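Local coordinates for USG-1 protein homolog (Pseudomonas aeruginosa, PDB 2HJS) that probably binds NAD or NADP and acts as a dimeric oxidoreductase of the aspartate-semialdehyde dehydrogenase family, although its substrate is not established, at residues Ala10-Thr15 with Phe74-Glu79; Glu79-His84 with Ser99-Pro104; Ala147-Arg152 with Val250-Ala255; Arg217-Val222 with Gly231-Thr236; Ala174-Glu179 with Asp192-Phe197. All blocks are in the same frame, centred on the assembly; numbering follows the deposited sequence.

Contact 1 of 5, residues Ala10-Thr15 with Phe74-Glu79; sequences AVVGAT and FAAAAE
Val12 and Phe74 form the side-chain centre of this contact, lying next to each other and pointing the same way from neighbouring parallel strands. Methyl CG2 of Val12 sits over the middle of the Phe74 ring, 4.0 Å from its centroid and 10° off the ring normal, a clear CH-pi contact. The other branch, Val12 CG1, reaches the ring rim, 3.9 Å from Phe74 CD2. It is directed there by its trans position relative to the backbone N (chi1 178°), which leaves CG2 beside that nitrogen and over the ring. Val12 CG1 also meets Ala76 CB, at 4.1 Å.

The backbone pairing is that of a Rossmann-type NAD(P)-binding domain. Strand 9-12 runs beside strand 71-74 in the parallel part of the mixed sheet, and Gly13 opens the glycine-rich loop that follows the first strand. The two segments stay together at the end of strand 9-12 and just past that of 71-74, where Ala75 N donates to Val12 O at 2.8 Å, the donor tilted 22° from the carbonyl plane. The backbone of Val12 is also bonded to Phe73, which continues the ladder.

Beyond this bond the packing is backbone to methyl, with Gly13 CA within 3.7 Å of Ala76 CB.

A water ties the diverging loops together. It donates to Ala75 O at 2.6 Å and to Gly13 O at 3.2 Å, joining two carbonyls that cannot bond to each other. On the other side of strand 9-12, Val11 packs on Leu22, Val23 and Leu26 of helix 17-28.

Contact 2 of 5, residues Glu79-His84 with Ser99-Pro104; sequences EVSRAH and SGALEP
Ser81 and Ala101 meet in a small, largely van der Waals contact at the surface of the probable nucleotide-binding domain, where the first turns of helix 78-90 touch the loop after strand 94-97. Ala101 CB points at the helix and lies 3.8 Å from Ser81 CB. The Arg82 side chain flanks it, with CG 4.2 Å from Ala101 CB. Ser99 OG approaches Ser81 CB to 3.5 Å, and Leu102 brings its CD1 methyl up beside the same serine.

No direct hydrogen bond joins the segments. Instead, Ser99 OG bonds to Asp97 OD1, and in one of its two conformers Ser81 OG bonds to Asp97 OD2, an arrangement in which one carboxylate can hold helix and loop together. Ser99 OG also takes a weak bond from Ala101 N.

On the outer side a water spans the gap, accepting from Arg82 NE at 2.9 Å in the guanidinium plane and donating to Ala101 O at 3.1 Å. The Arg82 chain bends at chi3, which folds one guanidinium face back over Glu79 CA.

Gly100 to Glu103 form a type I turn. Leu102 projects from it onto Ala85 and Glu86, one turn further along helix 78-90, while Asp97 at the end of strand 94-97 completes the junction.

Contact 3 of 5, residues Ala147-Arg152 with Val250-Ala255; sequences ATLDCR and VTLQCA
Cys151 and Cys254 face each other as an antiparallel, non-hydrogen-bonded pair, CA atoms 4.4 Å apart, bracketed by Arg152 N donating to Gln253 O at 2.6 Å and Ala255 N donating to Asp150 O in the carbonyl plane. This is where strand 151-160 begins beside the end of strand 246-254, in the mixed sheet of the dimerisation domain. The chain turns a corner at Arg152. Cys254 CA adds a CA-H...O contact to Asp150 O.

Both cysteines put their sulphurs on the same face of the sheet, but the thiols do not pair: Cys151 SG and Cys254 SG lie 5.2 Å apart. Cys151 SG leans on Leu252 CB at 4.1 Å, and Cys254 SG on Leu149 CB. Leu149 and Leu252 cross at about a right angle with their CD1 methyls touching at 4.0 Å.

Gln253 leads its amide elsewhere, to Asp305 and Gln308, and packs on Gln153 of the second subunit.

At the edge Arg152, bent at chi2 (-69°), curls back along its own segment to form a salt bridge with Asp150. Its NH2 meets the syn side of Asp150 OD2 at 2.7 Å, though 30° out of the carboxylate plane. The methyl of Ala255 lies over this pair, its CB over the centre of the guanidinium and 3.5 Å from Asp150 OD2.

Contact 4 of 5, residues Arg217-Val222 with Gly231-Thr236; sequences RIFAEV and GPLNVT
Leu233 reaches from strand 233-239 into the gap between Phe219 and Val222, and here the contact is tightest. Leu233 CD1 lies 3.9 Å from Phe219 CA and 4.1 Å from Val222 CB. Phe219 and Leu233 slide past each other in opposite directions, with ring atom CD1 of Phe219 4.0 Å from Leu233 CB. A chi1 of -177° sets Phe219 CG trans to the backbone N, so that the ring passes Leu233 and turns its edge to the carbonyl, placing Phe219 CE1 3.6 Å from Leu233 O in the ring plane.

Val235 is more sparsely contacted. Ile218 CG2 touches its CG1, and Phe219 CB stands 4.4 Å from Val235 CG2. Phe219 is partly exposed, although Gln303 of the second subunit packs on it and on Val235.

Helix 213-225 lies on the sheet of the dimerisation domain here; the axes of helix 217-222 and strand 233-236 approach to 9.0 Å and run roughly antiparallel, at 151°. On another side of the helix Arg217 NE and Glu221 OE2 form a salt bridge, and both residues have further partners, Leu98 O and Cys132 N.

No hydrogen bond links helix to strand, so shape and apolar burial hold this layer. Asn234 and Thr236 point away from the helix: Asn234 bonds to Gln308 and Asn310 of the second subunit, Thr236 weakly to its Arg300.

Contact 5 of 5, residues Ala174-Glu179 with Asp192-Phe197; sequences ARQTAE and DRQIAF
Gln176 reaches across from helix 167-181 and binds the backbone of the 192-197 loop, a side-chain bridge between helix and loop in the dimerisation domain. Its CG lies trans to the carbonyl carbon (chi1 -76°) and the chain is extended beyond, carrying the amide to two successive peptide N-H groups. Ile195 N donates to Gln176 OE1 at 2.8 Å and Ala196 N to the same oxygen at 3.3 Å. Both come from the same face of the amide, the second well above its plane but with a nearly straight N-H line (174°). The other end of the amide bonds to Glu172 through NE2, which fixes its rotation and leaves OE1 for the loop.

Ile195 crosses Gln176 at about a right angle. Its chi1 of 67° sets CG1 between backbone N and carbonyl carbon, where Ile195 CG1 packs 3.8 Å from Gln176 CD. Ala196 CB points at the helix, 3.8 Å from Gln176 CB. Gln194, fully extended, folds the loop onto itself by donating NE2 to Ala196 O at 2.8 Å.

Thr177 turns OG1 back to Leu173 O in its own helix and offers CG2 to the Phe197 ring, 3.6 Å from CZ. Phe197 and Thr177 both reach the dimer interface, and Arg193 forms a salt bridge with Asp280 of the second subunit. A water donates to Thr177 OG1 and accepts from Phe197 N at 2.7 Å.

In the fold
Contacts 1 and 2 belong to the probable nucleotide-binding domain. Their centres are 10 Å apart, they touch, and they share Glu79 and helix 78-90. Contacts 3, 4 and 5 lie in the dimerisation domain and all reach the second subunit. Contacts 3 and 4, centres 15 Å apart, join one mixed sheet through neighbouring strands 151-160 and 233-239; contact 5 stands about 30 Å from contact 4, centre to centre. Along the chain, contacts 1 and 2 come first; contacts 5 and 4 then follow in turn between the two segments of contact 3. Contact 2 meets contact 4 where Arg217 and Glu221 approach Ser99, Gly100 and Glu103, so the two domains are in direct touch.

Contact 1 of 5, residues Ala10-Thr15 with Phe74-Glu79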
# COMPACT_ATOMS: atom_id res chain seq x y z
N ALA A 10 -7.39 -36.75 -2.70
CA ALA A 10 -6.44 -36.49 -1.63
C ALA A 10 -6.29 -34.98 -1.47
O ALA A 10 -6.30 -34.27 -2.47
CB ALA A 10 -5.10 -37.10 -1.96
N VAL A 11 -6.17 -34.50 -0.24
CA VAL A 11 -5.73 -33.12 0.01
C VAL A 11 -4.43 -33.16 0.80
O VAL A 11 -4.41 -33.52 1.98
CB VAL A 11 -6.80 -32.25 0.75
CG1 VAL A 11 -6.26 -30.83 1.05
CG2 VAL A 11 -8.10 -32.18 -0.07
N VAL A 12 -3.36 -32.78 0.12
CA VAL A 12 -2.01 -32.72 0.66
C VAL A 12 -1.81 -31.35 1.28
O VAL A 12 -2.09 -30.33 0.64
CB VAL A 12 -0.98 -33.03 -0.44
CG1 VAL A 12 0.44 -32.94 0.08
CG2 VAL A 12 -1.23 -34.47 -0.98
N GLY A 13 -1.41 -31.32 2.54
CA GLY A 13 -1.26 -30.08 3.31
C GLY A 13 -2.56 -29.66 3.97
O GLY A 13 -2.84 -28.48 4.14
N ALA A 14 -3.34 -30.65 4.37
CA ALA A 14 -4.71 -30.46 4.81
C ALA A 14 -4.80 -29.64 6.08
O ALA A 14 -5.82 -29.03 6.34
CB ALA A 14 -5.41 -31.82 4.99
N THR A 15 -3.73 -29.64 6.88
CA THR A 15 -3.74 -28.96 8.19
C THR A 15 -3.25 -27.51 8.07
O THR A 15 -3.31 -26.75 9.02
CB THR A 15 -2.87 -29.71 9.21
OG1 THR A 15 -1.53 -29.78 8.70
CG2 THR A 15 -3.37 -31.13 9.42
N PHE A 74 -2.67 -30.23 -3.98
CA PHE A 74 -1.45 -30.01 -3.23
C PHE A 74 -1.45 -28.58 -2.68
O PHE A 74 -1.16 -27.63 -3.39
CB PHE A 74 -0.21 -30.27 -4.10
CG PHE A 74 0.22 -31.72 -4.16
CD1 PHE A 74 -0.56 -32.68 -4.81
CD2 PHE A 74 1.43 -32.12 -3.58
CE1 PHE A 74 -0.16 -34.04 -4.84
CE2 PHE A 74 1.84 -33.46 -3.63
CZ PHE A 74 1.05 -34.41 -4.26
N ALA A 75 -1.80 -28.46 -1.40
CA ALA A 75 -1.86 -27.18 -0.71
C ALA A 75 -0.81 -27.14 0.40
O ALA A 75 -1.02 -26.53 1.44
CB ALA A 75 -3.27 -26.98 -0.13
N ALA A 76 0.31 -27.82 0.18
CA ALA A 76 1.39 -27.88 1.18
C ALA A 76 2.60 -27.02 0.76
O ALA A 76 2.56 -26.36 -0.26
CB ALA A 76 1.82 -29.32 1.42
N ALA A 77 3.67 -27.04 1.56
CA ALA A 77 4.90 -26.33 1.18
C ALA A 77 5.35 -26.79 -0.22
O ALA A 77 5.06 -27.92 -0.63
CB ALA A 77 5.99 -26.62 2.20
N ALA A 78 6.05 -25.92 -0.93
CA ALA A 78 6.57 -26.22 -2.26
C ALA A 78 7.48 -27.45 -2.28
O ALA A 78 7.48 -28.21 -3.26
CB ALA A 78 7.30 -25.01 -2.86
N GLU A 79 8.22 -27.68 -1.19
CA GLU A 79 9.08 -28.86 -1.13
C GLU A 79 8.29 -30.18 -1.15
O GLU A 79 8.73 -31.18 -1.74
CB GLU A 79 10.05 -28.80 0.06
CG GLU A 79 9.39 -28.66 1.44
CD GLU A 79 10.29 -29.17 2.58
OE1 GLU A 79 9.80 -29.99 3.40
OE2 GLU A 79 11.49 -28.76 2.63
O HOH W 1 -2.24 -25.38 3.38

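Contact 2 of 5, residues Glu79-His84 with Ser99-Pro104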
# COMPACT_ATOMS: atom_id res chain seq x y z
N GLU A 79 8.22 -27.68 -1.19
CA GLU A 79 9.08 -28.86 -1.13
C GLU A 79 8.29 -30.18 -1.15
O GLU A 79 8.73 -31.18 -1.74
CB GLU A 79 10.05 -28.80 0.06
CG GLU A 79 9.39 -28.66 1.44
CD GLU A 79 10.29 -29.17 2.58
OE1 GLU A 79 9.80 -29.99 3.40
OE2 GLU A 79 11.49 -28.76 2.63
N VAL A 80 7.11 -30.18 -0.53
CA VAL A 80 6.21 -31.33 -0.59
C VAL A 80 5.75 -31.60 -2.04
O VAL A 80 5.72 -32.74 -2.48
CB VAL A 80 5.02 -31.20 0.40
CG1 VAL A 80 4.08 -32.39 0.28
CG2 VAL A 80 5.53 -31.07 1.83
N SER A 81 5.41 -30.54 -2.77
CA SER A 81 5.05 -30.66 -4.17
C SER A 81 6.20 -31.23 -5.01
O SER A 81 5.99 -32.15 -5.80
CB SER A 81 4.61 -29.32 -4.74
OG SER A 81 4.36 -29.42 -6.13
N ARG A 82 7.40 -30.69 -4.84
CA ARG A 82 8.60 -31.16 -5.56
C ARG A 82 8.85 -32.64 -5.31
O ARG A 82 9.21 -33.38 -6.23
CB ARG A 82 9.84 -30.39 -5.14
CG ARG A 82 9.97 -28.99 -5.71
CD ARG A 82 11.30 -28.37 -5.31
NE ARG A 82 11.06 -27.08 -4.71
CZ ARG A 82 11.37 -26.74 -3.46
NH1 ARG A 82 11.98 -27.60 -2.66
NH2 ARG A 82 11.07 -25.52 -3.04
N ALA A 83 8.64 -33.05 -4.07
CA ALA A 83 8.89 -34.42 -3.66
C ALA A 83 7.81 -35.39 -4.15
O ALA A 83 8.09 -36.57 -4.35
CB ALA A 83 9.06 -34.51 -2.15
N HIS A 84 6.58 -34.90 -4.36
CA HIS A 84 5.46 -35.82 -4.62
C HIS A 84 4.56 -35.57 -5.83
O HIS A 84 3.91 -36.50 -6.28
CB HIS A 84 4.56 -35.96 -3.38
CG HIS A 84 5.25 -36.53 -2.18
ND1 HIS A 84 5.50 -37.88 -2.04
CD2 HIS A 84 5.74 -35.94 -1.07
CE1 HIS A 84 6.12 -38.09 -0.89
NE2 HIS A 84 6.27 -36.93 -0.28
N SER A 99 1.14 -24.52 -4.82
CA SER A 99 2.40 -23.95 -4.35
C SER A 99 3.20 -23.34 -5.50
O SER A 99 4.15 -22.61 -5.28
CB SER A 99 3.24 -25.03 -3.67
OG SER A 99 3.70 -25.94 -4.64
N GLY A 100 2.80 -23.65 -6.73
CA GLY A 100 3.54 -23.19 -7.92
C GLY A 100 4.94 -23.77 -8.11
O GLY A 100 5.71 -23.28 -8.95
N ALA A 101 5.26 -24.83 -7.36
CA ALA A 101 6.61 -25.38 -7.30
C ALA A 101 7.13 -25.87 -8.64
O ALA A 101 8.34 -25.91 -8.84
CB ALA A 101 6.68 -26.52 -6.29
N LEU A 102 6.22 -26.23 -9.54
CA LEU A 102 6.58 -26.87 -10.82
C LEU A 102 6.24 -26.03 -12.05
O LEU A 102 6.23 -26.53 -13.19
CB LEU A 102 5.94 -28.26 -10.92
CG LEU A 102 6.26 -29.20 -9.76
CD1 LEU A 102 5.37 -30.38 -9.82
CD2 LEU A 102 7.74 -29.62 -9.74
N GLU A 103 5.95 -24.75 -11.79
CA GLU A 103 5.80 -23.75 -12.83
C GLU A 103 7.15 -23.47 -13.50
O GLU A 103 8.20 -23.73 -12.90
CB GLU A 103 5.24 -22.44 -12.23
CG GLU A 103 3.74 -22.50 -11.98
CD GLU A 103 3.20 -21.31 -11.20
OE1 GLU A 103 3.98 -20.41 -10.75
OE2 GLU A 103 1.97 -21.27 -11.02
N PRO A 104 7.12 -22.93 -14.73
CA PRO A 104 5.91 -22.66 -15.51
C PRO A 104 5.47 -23.73 -16.51
O PRO A 104 4.35 -23.64 -17.02
CB PRO A 104 6.30 -21.39 -16.27
CG PRO A 104 7.80 -21.57 -16.54
CD PRO A 104 8.34 -22.47 -15.43
O HOH W 2 10.22 -25.06 -6.54

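Contact 3 of 5, residues Ala147-Arg152 with Val250-Ala255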
# COMPACT_ATOMS: atom_id res chain seq x y z
N ALA A 147 -11.39 -7.78 -22.69
CA ALA A 147 -12.19 -7.88 -23.91
C ALA A 147 -12.55 -6.49 -24.46
O ALA A 147 -12.83 -6.35 -25.65
CB ALA A 147 -13.44 -8.67 -23.65
N THR A 148 -12.53 -5.49 -23.57
CA THR A 148 -12.95 -4.13 -23.87
C THR A 148 -11.78 -3.15 -23.85
O THR A 148 -11.73 -2.24 -24.66
CB THR A 148 -14.09 -3.70 -22.88
OG1 THR A 148 -15.35 -4.19 -23.38
CG2 THR A 148 -14.20 -2.18 -22.71
N LEU A 149 -10.84 -3.34 -22.92
CA LEU A 149 -9.70 -2.44 -22.73
C LEU A 149 -8.45 -2.98 -23.39
O LEU A 149 -8.17 -4.18 -23.32
CB LEU A 149 -9.41 -2.24 -21.24
CG LEU A 149 -10.53 -1.70 -20.36
CD1 LEU A 149 -10.02 -1.51 -18.95
CD2 LEU A 149 -11.12 -0.39 -20.91
N ASP A 150 -7.68 -2.09 -24.01
CA ASP A 150 -6.37 -2.44 -24.54
C ASP A 150 -5.30 -1.92 -23.58
O ASP A 150 -4.89 -0.75 -23.62
CB ASP A 150 -6.18 -1.89 -25.97
CG ASP A 150 -4.81 -2.23 -26.57
OD1 ASP A 150 -3.99 -2.96 -25.94
OD2 ASP A 150 -4.54 -1.75 -27.70
N CYS A 151 -4.85 -2.81 -22.71
CA CYS A 151 -3.94 -2.45 -21.65
C CYS A 151 -2.47 -2.46 -22.10
O CYS A 151 -1.91 -3.51 -22.41
CB CYS A 151 -4.15 -3.37 -20.45
SG CYS A 151 -3.12 -2.89 -19.10
N ARG A 152 -1.85 -1.28 -22.08
CA ARG A 152 -0.46 -1.09 -22.50
C ARG A 152 0.57 -1.16 -21.36
O ARG A 152 1.72 -1.46 -21.61
CB ARG A 152 -0.33 0.26 -23.24
CG ARG A 152 -1.15 0.33 -24.53
CD ARG A 152 -0.56 -0.62 -25.57
NE ARG A 152 -1.44 -0.91 -26.70
CZ ARG A 152 -1.53 -0.16 -27.80
NH1 ARG A 152 -0.81 0.96 -27.93
NH2 ARG A 152 -2.36 -0.53 -28.78
N VAL A 250 -4.38 -1.10 -8.39
CA VAL A 250 -4.02 -1.38 -9.77
C VAL A 250 -4.18 -0.11 -10.61
O VAL A 250 -5.14 0.63 -10.42
CB VAL A 250 -4.94 -2.52 -10.31
CG1 VAL A 250 -4.62 -2.86 -11.78
CG2 VAL A 250 -4.82 -3.81 -9.43
N THR A 251 -3.23 0.15 -11.51
CA THR A 251 -3.36 1.21 -12.53
C THR A 251 -3.17 0.59 -13.90
O THR A 251 -2.14 -0.05 -14.17
CB THR A 251 -2.31 2.30 -12.38
OG1 THR A 251 -2.25 2.70 -11.02
CG2 THR A 251 -2.65 3.54 -13.24
N LEU A 252 -4.16 0.74 -14.77
CA LEU A 252 -4.02 0.31 -16.14
C LEU A 252 -3.86 1.51 -17.04
O LEU A 252 -4.64 2.46 -16.96
CB LEU A 252 -5.27 -0.45 -16.61
CG LEU A 252 -5.92 -1.50 -15.71
CD1 LEU A 252 -6.99 -2.25 -16.48
CD2 LEU A 252 -4.85 -2.44 -15.30
N GLN A 253 -2.84 1.47 -17.89
CA GLN A 253 -2.65 2.46 -18.93
C GLN A 253 -3.14 1.86 -20.23
O GLN A 253 -2.59 0.87 -20.72
CB GLN A 253 -1.17 2.83 -19.05
CG GLN A 253 -0.89 3.91 -20.08
CD GLN A 253 -1.20 5.30 -19.56
OE1 GLN A 253 -0.81 5.65 -18.46
NE2 GLN A 253 -1.92 6.08 -20.36
N CYS A 254 -4.20 2.44 -20.77
CA CYS A 254 -4.84 1.90 -21.95
C CYS A 254 -4.57 2.69 -23.20
O CYS A 254 -4.07 3.81 -23.13
CB CYS A 254 -6.33 1.76 -21.72
SG CYS A 254 -6.65 0.75 -20.25
N ALA A 255 -4.91 2.10 -24.34
CA ALA A 255 -4.61 2.69 -25.64
C ALA A 255 -5.56 3.85 -25.97
O ALA A 255 -5.19 4.76 -26.68
CB ALA A 255 -4.66 1.61 -26.73

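Contact 4 of 5, residues Arg217-Val222 with Gly231-Thr236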
# COMPACT_ATOMS: atom_id res chain seq x y z
N ARG A 217 6.87 -14.64 -8.67
CA ARG A 217 5.78 -15.58 -8.88
C ARG A 217 4.57 -14.92 -9.53
O ARG A 217 4.01 -15.44 -10.51
CB ARG A 217 5.38 -16.29 -7.58
CG ARG A 217 4.42 -17.44 -7.86
CD ARG A 217 3.93 -18.15 -6.61
NE ARG A 217 2.88 -19.10 -6.97
CZ ARG A 217 2.24 -19.89 -6.10
NH1 ARG A 217 2.53 -19.84 -4.81
NH2 ARG A 217 1.30 -20.71 -6.52
N ILE A 218 4.16 -13.78 -8.99
CA ILE A 218 3.01 -13.06 -9.50
C ILE A 218 3.27 -12.69 -10.96
O ILE A 218 2.41 -12.91 -11.84
CB ILE A 218 2.72 -11.78 -8.67
CG1 ILE A 218 2.14 -12.14 -7.30
CG2 ILE A 218 1.78 -10.86 -9.41
CD1 ILE A 218 2.34 -11.06 -6.25
N PHE A 219 4.46 -12.17 -11.21
CA PHE A 219 4.85 -11.79 -12.55
C PHE A 219 4.79 -12.98 -13.52
O PHE A 219 4.18 -12.85 -14.57
CB PHE A 219 6.26 -11.17 -12.53
CG PHE A 219 6.74 -10.68 -13.88
CD1 PHE A 219 6.49 -9.37 -14.28
CD2 PHE A 219 7.44 -11.51 -14.72
CE1 PHE A 219 6.93 -8.90 -15.51
CE2 PHE A 219 7.89 -11.06 -15.97
CZ PHE A 219 7.63 -9.74 -16.36
N ALA A 220 5.42 -14.11 -13.17
CA ALA A 220 5.43 -15.28 -14.05
C ALA A 220 4.03 -15.80 -14.33
O ALA A 220 3.71 -16.21 -15.45
CB ALA A 220 6.30 -16.40 -13.46
N GLU A 221 3.18 -15.79 -13.30
CA GLU A 221 1.81 -16.33 -13.42
C GLU A 221 0.91 -15.41 -14.23
O GLU A 221 0.15 -15.87 -15.08
CB GLU A 221 1.21 -16.60 -12.04
CG GLU A 221 1.82 -17.85 -11.42
CD GLU A 221 1.37 -18.10 -9.98
OE1 GLU A 221 0.77 -17.20 -9.33
OE2 GLU A 221 1.67 -19.20 -9.47
N VAL A 222 1.01 -14.10 -14.00
CA VAL A 222 0.20 -13.16 -14.79
C VAL A 222 0.55 -13.27 -16.27
O VAL A 222 -0.33 -13.26 -17.14
CB VAL A 222 0.31 -11.74 -14.23
CG1 VAL A 222 -0.41 -10.72 -15.12
CG2 VAL A 222 -0.29 -11.70 -12.85
N GLY A 231 0.42 -5.39 -21.57
CA GLY A 231 1.80 -4.98 -21.69
C GLY A 231 2.58 -5.25 -20.41
O GLY A 231 2.10 -5.96 -19.53
N PRO A 232 3.76 -4.64 -20.28
CA PRO A 232 4.61 -4.89 -19.12
C PRO A 232 3.84 -4.78 -17.79
O PRO A 232 3.08 -3.82 -17.58
CB PRO A 232 5.65 -3.78 -19.21
CG PRO A 232 5.66 -3.36 -20.65
CD PRO A 232 4.32 -3.63 -21.20
N LEU A 233 4.00 -5.78 -16.92
CA LEU A 233 3.53 -5.74 -15.55
C LEU A 233 4.61 -5.19 -14.61
O LEU A 233 5.75 -5.62 -14.66
CB LEU A 233 3.24 -7.15 -15.10
CG LEU A 233 2.23 -7.45 -14.00
CD1 LEU A 233 2.70 -8.65 -13.14
CD2 LEU A 233 1.83 -6.29 -13.12
N ASN A 234 4.24 -4.28 -13.71
CA ASN A 234 5.15 -3.86 -12.65
C ASN A 234 4.50 -4.16 -11.29
O ASN A 234 3.38 -3.72 -11.04
CB ASN A 234 5.51 -2.38 -12.82
CG ASN A 234 6.52 -1.90 -11.80
OD1 ASN A 234 6.18 -1.67 -10.64
ND2 ASN A 234 7.76 -1.67 -12.25
N VAL A 235 5.19 -4.96 -10.46
CA VAL A 235 4.63 -5.50 -9.21
C VAL A 235 5.46 -5.11 -8.01
O VAL A 235 6.64 -5.39 -7.99
CB VAL A 235 4.71 -7.05 -9.10
CG1 VAL A 235 3.70 -7.56 -8.05
CG2 VAL A 235 4.52 -7.70 -10.38
N THR A 236 4.81 -4.55 -6.99
CA THR A 236 5.39 -4.35 -5.69
C THR A 236 4.49 -5.04 -4.67
O THR A 236 3.28 -4.77 -4.61
CB THR A 236 5.49 -2.86 -5.36
OG1 THR A 236 6.19 -2.21 -6.43
CG2 THR A 236 6.24 -2.63 -4.05

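Contact 5 of 5, residues Ala174-Glu179 with Asp192-Phe197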
# COMPACT_ATOMS: atom_id res chain seq x y z
N ALA A 174 -0.18 -10.57 16.04
CA ALA A 174 -0.98 -10.44 17.27
C ALA A 174 -0.09 -10.26 18.51
O ALA A 174 -0.38 -9.43 19.37
CB ALA A 174 -1.91 -11.65 17.43
N ARG A 175 1.00 -11.03 18.58
CA ARG A 175 1.91 -11.01 19.74
C ARG A 175 2.68 -9.69 19.83
O ARG A 175 2.74 -9.07 20.89
CB ARG A 175 2.87 -12.20 19.70
CG ARG A 175 3.68 -12.38 20.98
CD ARG A 175 4.68 -13.55 20.90
NE ARG A 175 5.45 -13.52 19.65
CZ ARG A 175 6.54 -12.77 19.45
NH1 ARG A 175 7.02 -11.99 20.41
NH2 ARG A 175 7.14 -12.80 18.26
N GLN A 176 3.26 -9.26 18.71
CA GLN A 176 3.96 -7.98 18.64
C GLN A 176 3.03 -6.82 18.97
O GLN A 176 3.42 -5.91 19.69
CB GLN A 176 4.57 -7.76 17.25
CG GLN A 176 5.82 -8.54 16.94
CD GLN A 176 6.63 -7.92 15.82
OE1 GLN A 176 6.42 -6.75 15.46
NE2 GLN A 176 7.57 -8.68 15.26
N THR A 177 1.81 -6.86 18.43
CA THR A 177 0.86 -5.77 18.64
C THR A 177 0.53 -5.65 20.13
O THR A 177 0.52 -4.54 20.67
CB THR A 177 -0.44 -5.91 17.79
OG1 THR A 177 -0.10 -5.99 16.40
CG2 THR A 177 -1.34 -4.71 17.97
N ALA A 178 0.33 -6.79 20.78
CA ALA A 178 -0.00 -6.85 22.20
C ALA A 178 1.14 -6.34 23.08
O ALA A 178 0.92 -5.53 23.98
CB ALA A 178 -0.39 -8.26 22.59
N GLU A 179 2.36 -6.83 22.82
CA GLU A 179 3.55 -6.37 23.53
C GLU A 179 3.63 -4.84 23.54
O GLU A 179 3.85 -4.24 24.58
CB GLU A 179 4.81 -6.98 22.92
CG GLU A 179 5.11 -8.40 23.36
CD GLU A 179 5.99 -9.19 22.37
OE1 GLU A 179 6.43 -8.61 21.34
OE2 GLU A 179 6.24 -10.39 22.64
N ASP A 192 13.03 -10.07 12.01
CA ASP A 192 14.12 -9.46 12.80
C ASP A 192 13.85 -7.97 13.04
O ASP A 192 14.71 -7.23 13.54
CB ASP A 192 15.49 -9.71 12.15
CG ASP A 192 15.63 -9.09 10.73
OD1 ASP A 192 14.60 -8.84 10.03
OD2 ASP A 192 16.80 -8.87 10.33
N ARG A 193 12.63 -7.54 12.68
CA ARG A 193 12.18 -6.18 12.91
C ARG A 193 10.69 -6.17 13.25
O ARG A 193 9.99 -7.18 13.13
CB ARG A 193 12.48 -5.32 11.67
CG ARG A 193 11.53 -5.56 10.49
CD ARG A 193 12.30 -5.72 9.19
NE ARG A 193 12.77 -4.43 8.71
CZ ARG A 193 13.82 -4.25 7.91
NH1 ARG A 193 14.56 -5.27 7.46
NH2 ARG A 193 14.13 -3.01 7.55
N GLN A 194 10.21 -5.00 13.68
CA GLN A 194 8.83 -4.81 14.04
C GLN A 194 7.91 -4.87 12.83
O GLN A 194 8.14 -4.21 11.82
CB GLN A 194 8.66 -3.47 14.74
CG GLN A 194 7.30 -3.28 15.37
CD GLN A 194 7.17 -1.94 16.04
OE1 GLN A 194 8.06 -1.50 16.77
NE2 GLN A 194 6.03 -1.28 15.80
N ILE A 195 6.88 -5.70 12.93
CA ILE A 195 5.82 -5.71 11.92
C ILE A 195 4.54 -5.01 12.39
O ILE A 195 3.79 -4.47 11.57
CB ILE A 195 5.53 -7.13 11.39
CG1 ILE A 195 4.90 -8.02 12.47
CG2 ILE A 195 6.84 -7.78 10.85
CD1 ILE A 195 4.47 -9.39 11.93
N ALA A 196 4.30 -5.02 13.70
CA ALA A 196 3.16 -4.35 14.29
C ALA A 196 3.16 -2.86 13.90
O ALA A 196 4.21 -2.20 13.94
CB ALA A 196 3.19 -4.51 15.83
N PHE A 197 1.99 -2.35 13.50
CA PHE A 197 1.85 -0.95 13.09
C PHE A 197 2.95 -0.48 12.10
O PHE A 197 3.37 0.67 12.13
CB PHE A 197 1.81 -0.04 14.34
CG PHE A 197 0.81 -0.47 15.38
CD1 PHE A 197 -0.56 -0.39 15.13
CD2 PHE A 197 1.25 -0.91 16.63
CE1 PHE A 197 -1.49 -0.75 16.11
CE2 PHE A 197 0.33 -1.28 17.62
CZ PHE A 197 -1.05 -1.21 17.36
O HOH W 3 -0.16 -3.86 14.14